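Local coordinates for nitroreductase family protein (Clostridium novyi, PDB 3G14) that probably acts as an oxidoreductase of the nitroreductase family, whose members generally use FMN and often take electrons from nicotinamide cofactors, at residues B[13-18]-B[121-126]. Sequence-based numbering, arbitrary orientation.
With SO4 (sulfate ion), chain E.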
# COMPACT_ATOMS: atom_id res chain seq x y z
N SER B 13 2.07 -14.60 -3.91
CA SER B 13 1.42 -15.14 -2.73
C SER B 13 1.94 -16.56 -2.48
O SER B 13 1.85 -17.42 -3.34
CB SER B 13 -0.10 -15.15 -2.89
OG SER B 13 -0.54 -13.86 -3.10
N ILE B 14 2.52 -16.78 -1.32
CA ILE B 14 3.14 -18.04 -1.00
C ILE B 14 2.34 -18.67 0.12
O ILE B 14 1.91 -17.99 1.07
CB ILE B 14 4.63 -17.85 -0.59
CG1 ILE B 14 5.48 -17.32 -1.77
CG2 ILE B 14 5.20 -19.17 -0.05
CD1 ILE B 14 5.55 -18.23 -2.96
N LYS B 15 2.09 -19.96 -0.03
CA LYS B 15 1.27 -20.70 0.93
C LYS B 15 2.03 -21.84 1.56
O LYS B 15 1.52 -22.43 2.51
CB LYS B 15 0.01 -21.26 0.26
CG LYS B 15 -0.89 -20.18 -0.30
CD LYS B 15 -1.66 -19.49 0.78
CE LYS B 15 -2.67 -18.52 0.16
NZ LYS B 15 -3.23 -17.60 1.19
N LYS B 16 3.23 -22.12 1.04
CA LYS B 16 4.01 -23.26 1.48
C LYS B 16 5.41 -22.79 1.82
O LYS B 16 6.07 -22.14 1.01
CB LYS B 16 4.00 -24.35 0.41
CG LYS B 16 2.63 -25.02 0.38
CD LYS B 16 2.49 -26.01 -0.74
CE LYS B 16 1.18 -26.80 -0.58
NZ LYS B 16 0.95 -27.36 0.81
N PHE B 17 5.81 -23.13 3.04
CA PHE B 17 6.98 -22.57 3.70
C PHE B 17 7.83 -23.64 4.35
O PHE B 17 7.32 -24.66 4.83
CB PHE B 17 6.54 -21.61 4.80
CG PHE B 17 5.91 -20.38 4.29
CD1 PHE B 17 6.68 -19.33 3.84
CD2 PHE B 17 4.53 -20.25 4.26
CE1 PHE B 17 6.12 -18.20 3.37
CE2 PHE B 17 3.96 -19.13 3.79
CZ PHE B 17 4.70 -18.10 3.34
N GLU B 18 9.14 -23.38 4.38
CA GLU B 18 10.07 -24.20 5.13
C GLU B 18 9.89 -23.77 6.59
O GLU B 18 9.35 -22.71 6.86
CB GLU B 18 11.52 -23.95 4.67
CG GLU B 18 11.78 -23.99 3.15
CD GLU B 18 11.75 -25.41 2.55
OE1 GLU B 18 11.24 -26.36 3.20
OE2 GLU B 18 12.26 -25.56 1.40
N GLY B 121 8.84 -15.38 1.71
CA GLY B 121 7.49 -15.38 1.19
C GLY B 121 6.49 -14.74 2.16
O GLY B 121 6.67 -14.75 3.36
N THR B 122 5.41 -14.19 1.58
CA THR B 122 4.29 -13.64 2.32
C THR B 122 2.99 -13.98 1.59
O THR B 122 2.99 -14.51 0.47
CB THR B 122 4.37 -12.10 2.43
OG1 THR B 122 4.65 -11.58 1.13
CG2 THR B 122 5.45 -11.66 3.40
N CYS B 123 1.87 -13.70 2.24
CA CYS B 123 0.58 -13.87 1.60
C CYS B 123 -0.40 -12.95 2.28
O CYS B 123 -0.64 -13.08 3.47
CB CYS B 123 0.12 -15.32 1.71
SG CYS B 123 -1.40 -15.65 0.80
N TRP B 124 -0.94 -11.97 1.54
CA TRP B 124 -1.96 -11.07 2.13
C TRP B 124 -3.18 -11.83 2.60
O TRP B 124 -3.80 -12.56 1.84
CB TRP B 124 -2.40 -10.03 1.12
CG TRP B 124 -1.56 -8.82 1.03
CD1 TRP B 124 -0.47 -8.63 0.22
CD2 TRP B 124 -1.83 -7.55 1.64
NE1 TRP B 124 0.01 -7.34 0.36
CE2 TRP B 124 -0.79 -6.67 1.24
CE3 TRP B 124 -2.79 -7.11 2.54
CZ2 TRP B 124 -0.72 -5.34 1.68
CZ3 TRP B 124 -2.74 -5.76 2.97
CH2 TRP B 124 -1.71 -4.91 2.53
N ILE B 125 -3.54 -11.67 3.87
CA ILE B 125 -4.81 -12.25 4.39
C ILE B 125 -5.63 -11.17 5.08
O ILE B 125 -5.17 -10.58 6.09
CB ILE B 125 -4.50 -13.43 5.38
CG1 ILE B 125 -3.65 -14.53 4.72
CG2 ILE B 125 -5.83 -13.95 6.06
CD1 ILE B 125 -2.91 -15.48 5.71
N ALA B 126 -6.85 -10.92 4.59
CA ALA B 126 -7.69 -9.84 5.06
C ALA B 126 -9.04 -10.33 5.61
O ALA B 126 -9.76 -9.54 6.23
CB ALA B 126 -7.95 -8.85 3.95
S SO4 E . -0.09 -13.19 -6.66
O1 SO4 E . -1.39 -13.69 -7.08
O2 SO4 E . 0.51 -12.34 -7.69
O3 SO4 E . 0.83 -14.31 -6.45
O4 SO4 E . -0.27 -12.39 -5.45
O HOH W 1 -0.48 -11.78 -1.28
O HOH W 2 -3.31 -13.79 -1.04
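Ile14 and Thr122 join two segments without regular structure, whose touching parts, 13-17 and 121-123, point 126° apart, through one nearly straight backbone hydrogen bond, Ile14 N to Thr122 O at 2.9 Å. Beyond this link Phe17 turns the edge of its ring to the backbone of Gly121, with CE1 3.5 Å from Gly121 O, while Ile14 CG2 of the same segment lies over one ring face, offset toward the rim. Cys123 directs its side chain at the 13-18 segment: CB lies 3.3 Å from Ile14 O, and SG, anti to the backbone N (chi1 -174°), points to the Lys15 side chain, though its fit against the end of that lysine is doubtful because the atoms are modelled too close. In the nitroreductase fold the contact ties the loop following helix 4-10 to the one following helix 99-117, which strand 144-151 borders through Thr149 and Leu148. Ser13 reaches further by way of water: its OG accepts from water 1 at 2.8 Å, and that water accepts from Trp124 N. A sulfate, probably from the crystallisation liquor, takes Ser13 N on O3 and Ser13 OG on O4, each at 2.8 Å, and is also held by Arg11. Trp124 itself packs on Ile106 of the second subunit.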